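Probable N-glycosylase/DNA lyase (PDB 3N0U) is a probable N-glycosylase/DNA lyase, a mostly helical protein of the 8-oxoguanine DNA glycosylase family. Local coordinates at residues E47-V58 with I106-K117. Sequence-based numbering, arbitrary orientation. Where two conformers were deposited one is given.
Sequences EEDLFCELSFCV and IVENRKLLGKLK
Glu47, in the first turn of helix 47-59, folds its carboxylate over the turn that leads into helix 116-121 and takes three backbone N-H groups there. OE1 accepts from Leu116 N at 2.9 Å through its syn lone pair, and more weakly from Gly114 N at 2.8 Å. OE2 is met by Lys117 N at 3.0 Å from above the carboxylate plane, in a nearly straight bond (165°). A bend at chi2 (-79°) turns the acid back to this turn, and the N-terminal end of a helix probably favours its negative charge.

One turn on, Phe51 reaches into 106-117 with CG anti to its backbone N (chi1 -170°). The far edge of its ring meets the last part of helix 99-109: Ile106 O lies in the ring plane, 3.4 Å from CZ, and Asn109 O lies near that plane, 3.3 Å from CE2. Leu113 CD2 comes obliquely against the ring and packs on CB, while Leu116 CD1 fits near the backbone N of Phe51. Farther along the helix, Ile106 CG2 touches Ser55 OG, which donates a hydrogen bond to Phe51 O and is bridged by a water to Asn109 ND2; Asn109 OD1 accepts from Lys136 N.

This is helix-against-helix packing within the glycosylase family region. The Asn109 side chain lies about 7 Å from a bound sodium ion, whose site includes Ile138, a neighbour of Val58. Helix 78-81 adjoins through Val80 on Phe51 and Phe79 on Ile106, helix 13-44 through Leu41 on Leu50, and helix 140-148 through Phe146 on Leu54.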
ATOM      1  N   GLU A  47     -14.027  11.971   2.798  1.00 25.09           N
ATOM      2  CA  GLU A  47     -13.069  12.302   1.750  1.00 24.40           C
ATOM      3  C   GLU A  47     -11.722  12.668   2.353  1.00 20.69           C
ATOM      4  O   GLU A  47     -10.683  12.244   1.869  1.00 21.76           O
ATOM      5  CB  GLU A  47     -13.577  13.455   0.870  1.00 27.92           C
ATOM      6  CG  GLU A  47     -14.745  13.092  -0.022  1.00 25.53           C
ATOM      7  CD  GLU A  47     -14.336  12.326  -1.287  1.00 30.93           C
ATOM      8  OE1 GLU A  47     -13.162  12.434  -1.706  1.00 27.43           O
ATOM      9  OE2 GLU A  47     -15.200  11.632  -1.874  1.00 29.47           O
ATOM     10  N   GLU A  48     -11.727  13.466   3.408  1.00 19.88           N
ATOM     11  CA  GLU A  48     -10.471  13.846   4.028  1.00 21.96           C
ATOM     12  C   GLU A  48      -9.760  12.673   4.676  1.00 22.44           C
ATOM     13  O   GLU A  48      -8.530  12.590   4.603  1.00 20.68           O
ATOM     14  CB  GLU A  48     -10.682  14.960   5.036  1.00 20.57           C
ATOM     15  CG  GLU A  48     -11.080  16.275   4.374  1.00 27.04           C
ATOM     16  CD  GLU A  48     -11.134  17.440   5.335  1.00 40.11           C
ATOM     17  OE1 GLU A  48     -10.901  17.229   6.543  1.00 43.76           O
ATOM     18  OE2 GLU A  48     -11.414  18.570   4.871  1.00 43.89           O
ATOM     19  N   ASP A  49     -10.507  11.765   5.303  1.00 19.50           N
ATOM     20  CA  ASP A  49      -9.882  10.573   5.869  1.00 19.07           C
ATOM     21  C   ASP A  49      -9.181   9.753   4.764  1.00 18.34           C
ATOM     22  O   ASP A  49      -8.064   9.226   4.930  1.00 19.47           O
ATOM     23  CB  ASP A  49     -10.932   9.670   6.529  1.00 21.57           C
ATOM     24  CG  ASP A  49     -11.562  10.272   7.774  1.00 25.69           C
ATOM     25  OD1 ASP A  49     -10.932  11.141   8.427  1.00 26.45           O
ATOM     26  OD2 ASP A  49     -12.703   9.840   8.115  1.00 27.37           O
ATOM     27  N   LEU A  50      -9.851   9.611   3.634  1.00 17.18           N
ATOM     28  CA  LEU A  50      -9.284   8.858   2.531  1.00 17.45           C
ATOM     29  C   LEU A  50      -8.071   9.599   1.969  1.00 16.16           C
ATOM     30  O   LEU A  50      -7.077   8.986   1.595  1.00 16.34           O
ATOM     31  CB  LEU A  50     -10.332   8.652   1.434  1.00 17.02           C
ATOM     32  CG  LEU A  50     -11.497   7.740   1.831  1.00 18.19           C
ATOM     33  CD1 LEU A  50     -12.549   7.777   0.770  1.00 20.18           C
ATOM     34  CD2 LEU A  50     -11.015   6.319   2.028  1.00 19.88           C
ATOM     35  N   PHE A  51      -8.146  10.921   1.920  1.00 18.02           N
ATOM     36  CA  PHE A  51      -7.029  11.713   1.425  1.00 17.58           C
ATOM     37  C   PHE A  51      -5.783  11.542   2.296  1.00 16.59           C
ATOM     38  O   PHE A  51      -4.651  11.512   1.800  1.00 17.72           O
ATOM     39  CB  PHE A  51      -7.389  13.204   1.355  1.00 18.49           C
ATOM     40  CG  PHE A  51      -6.353  14.006   0.644  1.00 15.84           C
ATOM     41  CD1 PHE A  51      -5.372  14.689   1.346  1.00 19.62           C
ATOM     42  CD2 PHE A  51      -6.303  13.998  -0.735  1.00 19.86           C
ATOM     43  CE1 PHE A  51      -4.401  15.408   0.671  1.00 20.15           C
ATOM     44  CE2 PHE A  51      -5.328  14.685  -1.403  1.00 17.71           C
ATOM     45  CZ  PHE A  51      -4.374  15.386  -0.703  1.00 19.47           C
ATOM     46  N   CYS A  52      -5.979  11.432   3.596  1.00 17.75           N
ATOM     47  CA  CYS A  52      -4.834  11.248   4.475  0.58 17.31           C
ATOM     48  C   CYS A  52      -4.193   9.879   4.238  1.00 17.55           C
ATOM     49  O   CYS A  52      -2.969   9.749   4.303  1.00 18.25           O
ATOM     50  CB  CYS A  52      -5.237  11.425   5.931  0.58 18.06           C
ATOM     51  SG  CYS A  52      -5.640  13.136   6.338  0.58 22.37           S
ATOM     52  N   GLU A  53      -4.997   8.875   3.931  1.00 16.44           N
ATOM     53  CA  GLU A  53      -4.457   7.564   3.602  1.00 15.63           C
ATOM     54  C   GLU A  53      -3.739   7.592   2.254  1.00 14.03           C
ATOM     55  O   GLU A  53      -2.707   6.971   2.080  1.00 15.81           O
ATOM     56  CB  GLU A  53      -5.552   6.509   3.580  1.00 16.63           C
ATOM     57  CG  GLU A  53      -5.011   5.077   3.616  1.00 22.24           C
ATOM     58  CD  GLU A  53      -4.290   4.775   4.919  1.00 27.30           C
ATOM     59  OE1 GLU A  53      -4.458   5.524   5.914  1.00 36.79           O
ATOM     60  OE2 GLU A  53      -3.506   3.822   4.935  1.00 45.00           O
ATOM     61  N   LEU A  54      -4.292   8.307   1.283  1.00 16.61           N
ATOM     62  CA  LEU A  54      -3.597   8.472   0.020  1.00 15.12           C
ATOM     63  C   LEU A  54      -2.237   9.144   0.256  1.00 15.10           C
ATOM     64  O   LEU A  54      -1.231   8.754  -0.340  1.00 16.51           O
ATOM     65  CB  LEU A  54      -4.449   9.294  -0.962  1.00 14.17           C
ATOM     66  CG  LEU A  54      -3.839   9.445  -2.340  1.00 16.62           C
ATOM     67  CD1 LEU A  54      -3.789   8.091  -3.071  1.00 21.89           C
ATOM     68  CD2 LEU A  54      -4.648  10.464  -3.132  1.00 21.32           C
ATOM     69  N   SER A  55      -2.206  10.134   1.142  1.00 15.22           N
ATOM     70  CA  SER A  55      -0.951  10.821   1.485  1.00 13.85           C
ATOM     71  C   SER A  55       0.062   9.906   2.172  1.00 17.05           C
ATOM     72  O   SER A  55       1.271   9.978   1.882  1.00 16.78           O
ATOM     73  CB  SER A  55      -1.229  12.060   2.331  1.00 16.38           C
ATOM     74  OG  SER A  55      -2.100  12.943   1.620  1.00 17.61           O
ATOM     75  N   PHE A  56      -0.426   9.012   3.030  1.00 14.15           N
ATOM     76  CA  PHE A  56       0.422   8.002   3.646  1.00 13.67           C
ATOM     77  C   PHE A  56       1.101   7.197   2.542  1.00 15.03           C
ATOM     78  O   PHE A  56       2.295   6.918   2.600  1.00 16.26           O
ATOM     79  CB  PHE A  56      -0.401   7.091   4.569  1.00 16.01           C
ATOM     80  CG  PHE A  56       0.317   5.837   4.991  1.00 16.60           C
ATOM     81  CD1 PHE A  56       1.173   5.848   6.075  1.00 17.94           C
ATOM     82  CD2 PHE A  56       0.119   4.644   4.317  1.00 20.33           C
ATOM     83  CE1 PHE A  56       1.834   4.698   6.465  1.00 21.61           C
ATOM     84  CE2 PHE A  56       0.778   3.495   4.707  1.00 19.16           C
ATOM     85  CZ  PHE A  56       1.644   3.527   5.783  1.00 20.38           C
ATOM     86  N   CYS A  57       0.348   6.842   1.512  1.00 15.58           N
ATOM     87  CA  CYS A  57       0.914   6.037   0.444  1.00 15.73           C
ATOM     88  C   CYS A  57       1.930   6.819  -0.409  1.00 15.09           C
ATOM     89  O   CYS A  57       2.922   6.262  -0.874  1.00 19.18           O
ATOM     90  CB  CYS A  57      -0.198   5.426  -0.413  1.00 17.81           C
ATOM     91  SG  CYS A  57      -1.211   4.246   0.511  1.00 19.17           S
ATOM     92  N   VAL A  58       1.710   8.110  -0.576  1.00 15.96           N
ATOM     93  CA  VAL A  58       2.700   8.962  -1.234  1.00 14.23           C
ATOM     94  C   VAL A  58       4.015   8.930  -0.437  1.00 16.50           C
ATOM     95  O   VAL A  58       5.109   8.821  -1.001  1.00 19.42           O
ATOM     96  CB  VAL A  58       2.187  10.413  -1.355  1.00 16.15           C
ATOM     97  CG1 VAL A  58       3.289  11.351  -1.786  1.00 20.48           C
ATOM     98  CG2 VAL A  58       1.012  10.492  -2.324  1.00 17.24           C
ATOM     99  N   ILE A 106       1.445  15.867  -2.638  1.00 15.32           N
ATOM    100  CA  ILE A 106       0.258  15.867  -1.777  1.00 14.93           C
ATOM    101  C   ILE A 106      -0.603  17.102  -2.086  1.00 15.18           C
ATOM    102  O   ILE A 106      -1.845  17.006  -2.230  1.00 17.45           O
ATOM    103  CB  ILE A 106       0.651  15.768  -0.288  1.00 15.32           C
ATOM    104  CG1 ILE A 106       1.197  14.367  -0.024  1.00 15.60           C
ATOM    105  CG2 ILE A 106      -0.534  16.042   0.632  1.00 16.49           C
ATOM    106  CD1 ILE A 106       2.015  14.250   1.256  1.00 17.67           C
ATOM    107  N   VAL A 107       0.030  18.262  -2.168  1.00 16.22           N
ATOM    108  CA  VAL A 107      -0.712  19.481  -2.452  1.00 17.70           C
ATOM    109  C   VAL A 107      -1.445  19.343  -3.801  1.00 16.85           C
ATOM    110  O   VAL A 107      -2.636  19.694  -3.929  1.00 20.78           O
ATOM    111  CB  VAL A 107       0.202  20.716  -2.447  1.00 17.79           C
ATOM    112  CG1 VAL A 107      -0.559  21.928  -2.947  1.00 20.06           C
ATOM    113  CG2 VAL A 107       0.702  20.997  -1.039  1.00 21.21           C
ATOM    114  N   GLU A 108      -0.744  18.830  -4.811  1.00 17.52           N
ATOM    115  CA  GLU A 108      -1.340  18.665  -6.138  1.00 19.21           C
ATOM    116  C   GLU A 108      -2.522  17.708  -6.098  1.00 21.33           C
ATOM    117  O   GLU A 108      -3.517  17.892  -6.800  1.00 22.24           O
ATOM    118  CB  GLU A 108      -0.307  18.159  -7.143  1.00 22.96           C
ATOM    119  CG  GLU A 108       0.787  19.132  -7.479  1.00 30.03           C
ATOM    120  CD  GLU A 108       1.843  18.510  -8.395  1.00 47.83           C
ATOM    121  OE1 GLU A 108       2.685  17.717  -7.904  1.00 40.52           O
ATOM    122  OE2 GLU A 108       1.815  18.797  -9.611  1.00 57.82           O
ATOM    123  N   ASN A 109      -2.420  16.687  -5.262  1.00 18.56           N
ATOM    124  CA  ASN A 109      -3.458  15.665  -5.187  1.00 17.49           C
ATOM    125  C   ASN A 109      -4.746  16.165  -4.554  1.00 18.11           C
ATOM    126  O   ASN A 109      -5.764  15.466  -4.573  1.00 18.50           O
ATOM    127  CB  ASN A 109      -2.936  14.453  -4.420  1.00 17.80           C
ATOM    128  CG  ASN A 109      -1.994  13.643  -5.231  1.00 17.53           C
ATOM    129  OD1 ASN A 109      -1.959  13.768  -6.443  1.00 20.51           O
ATOM    130  ND2 ASN A 109      -1.212  12.805  -4.576  1.00 18.68           N
ATOM    131  N   ARG A 110      -4.714  17.355  -3.969  1.00 18.75           N
ATOM    132  CA  ARG A 110      -5.922  17.878  -3.347  1.00 19.45           C
ATOM    133  C   ARG A 110      -7.037  18.044  -4.380  1.00 20.17           C
ATOM    134  O   ARG A 110      -8.215  18.111  -4.033  1.00 21.92           O
ATOM    135  CB  ARG A 110      -5.632  19.175  -2.580  1.00 19.28           C
ATOM    136  CG  ARG A 110      -4.726  18.935  -1.405  1.00 18.22           C
ATOM    137  CD  ARG A 110      -4.235  20.220  -0.790  1.00 17.77           C
ATOM    138  NE  ARG A 110      -3.347  19.959   0.336  1.00 17.50           N
ATOM    139  CZ  ARG A 110      -2.613  20.876   0.950  1.00 20.18           C
ATOM    140  NH1 ARG A 110      -2.623  22.141   0.535  1.00 20.27           N
ATOM    141  NH2 ARG A 110      -1.868  20.517   1.996  1.00 17.35           N
ATOM    142  N   LYS A 111      -6.664  18.080  -5.650  1.00 21.03           N
ATOM    143  CA  LYS A 111      -7.652  18.100  -6.725  1.00 23.34           C
ATOM    144  C   LYS A 111      -8.600  16.893  -6.657  1.00 20.79           C
ATOM    145  O   LYS A 111      -9.687  16.924  -7.242  1.00 26.03           O
ATOM    146  CB  LYS A 111      -6.962  18.102  -8.100  1.00 24.58           C
ATOM    147  CG  LYS A 111      -6.259  16.794  -8.411  1.00 29.01           C
ATOM    148  CD  LYS A 111      -5.507  16.808  -9.737  1.00 39.66           C
ATOM    149  CE  LYS A 111      -4.763  15.477  -9.919  1.00 50.26           C
ATOM    150  NZ  LYS A 111      -4.034  15.401 -11.216  1.00 49.90           N
ATOM    151  N   LEU A 112      -8.174  15.833  -5.970  1.00 19.85           N
ATOM    152  CA  LEU A 112      -8.950  14.588  -5.894  1.00 23.01           C
ATOM    153  C   LEU A 112      -9.954  14.567  -4.749  1.00 25.04           C
ATOM    154  O   LEU A 112     -10.777  13.661  -4.673  1.00 27.09           O
ATOM    155  CB  LEU A 112      -8.021  13.377  -5.747  1.00 21.41           C
ATOM    156  CG  LEU A 112      -7.046  13.203  -6.901  1.00 24.87           C
ATOM    157  CD1 LEU A 112      -6.151  12.001  -6.641  1.00 31.26           C
ATOM    158  CD2 LEU A 112      -7.804  13.073  -8.237  1.00 31.26           C
ATOM    159  N   LEU A 113      -9.886  15.538  -3.847  1.00 22.68           N
ATOM    160  CA  LEU A 113     -10.904  15.626  -2.792  1.00 23.70           C
ATOM    161  C   LEU A 113     -12.265  15.779  -3.454  1.00 26.24           C
ATOM    162  O   LEU A 113     -12.451  16.644  -4.317  1.00 29.59           O
ATOM    163  CB  LEU A 113     -10.645  16.806  -1.862  1.00 22.82           C
ATOM    164  CG  LEU A 113      -9.433  16.655  -0.956  1.00 23.63           C
ATOM    165  CD1 LEU A 113      -8.987  18.000  -0.429  1.00 29.61           C
ATOM    166  CD2 LEU A 113      -9.790  15.715   0.162  1.00 25.42           C
ATOM    167  N   GLY A 114     -13.207  14.943  -3.039  1.00 24.07           N
ATOM    168  CA  GLY A 114     -14.521  14.893  -3.654  1.00 28.08           C
ATOM    169  C   GLY A 114     -14.720  13.677  -4.542  1.00 26.02           C
ATOM    170  O   GLY A 114     -15.867  13.328  -4.880  1.00 32.30           O
ATOM    171  N   LYS A 115     -13.616  13.030  -4.916  1.00 26.34           N
ATOM    172  CA  LYS A 115     -13.648  11.905  -5.848  1.00 23.70           C
ATOM    173  C   LYS A 115     -13.259  10.580  -5.189  1.00 23.67           C
ATOM    174  O   LYS A 115     -13.472   9.517  -5.776  1.00 22.84           O
ATOM    175  CB  LYS A 115     -12.665  12.161  -7.001  1.00 24.49           C
ATOM    176  CG  LYS A 115     -13.040  13.316  -7.911  1.00 48.73           C
ATOM    177  CD  LYS A 115     -11.904  13.668  -8.855  1.00 67.10           C
ATOM    178  CE  LYS A 115     -12.418  14.447 -10.058  1.00 85.29           C
ATOM    179  NZ  LYS A 115     -13.399  15.499  -9.672  1.00 91.49           N
ATOM    180  N   LEU A 116     -12.693  10.626  -3.980  1.00 21.02           N
ATOM    181  CA  LEU A 116     -12.086   9.422  -3.393  1.00 21.27           C
ATOM    182  C   LEU A 116     -13.091   8.382  -2.902  1.00 22.13           C
ATOM    183  O   LEU A 116     -12.832   7.197  -3.033  1.00 22.50           O
ATOM    184  CB  LEU A 116     -11.110   9.783  -2.258  1.00 20.12           C
ATOM    185  CG  LEU A 116      -9.910  10.596  -2.718  1.00 21.53           C
ATOM    186  CD1 LEU A 116      -9.036  10.996  -1.534  1.00 23.93           C
ATOM    187  CD2 LEU A 116      -9.089   9.798  -3.729  1.00 25.08           C
ATOM    188  N   LYS A 117     -14.225   8.811  -2.340  1.00 23.39           N
ATOM    189  CA  LYS A 117     -15.214   7.850  -1.845  1.00 25.86           C
ATOM    190  C   LYS A 117     -15.707   6.984  -3.000  1.00 29.71           C
ATOM    191  O   LYS A 117     -15.815   5.764  -2.883  1.00 26.32           O
ATOM    192  CB  LYS A 117     -16.400   8.543  -1.158  1.00 24.10           C
ATOM    193  CG  LYS A 117     -16.038   9.144   0.202  1.00 29.59           C
ATOM    194  CD  LYS A 117     -17.241   9.730   0.926  1.00 39.25           C
ATOM    195  CE  LYS A 117     -18.168   8.650   1.447  1.00 66.45           C
ATOM    196  NZ  LYS A 117     -19.335   9.241   2.163  1.00 78.84           N
TER
HETATM  197  O   HOH W   1      -2.119  12.861  -1.434  1.00 19.80           O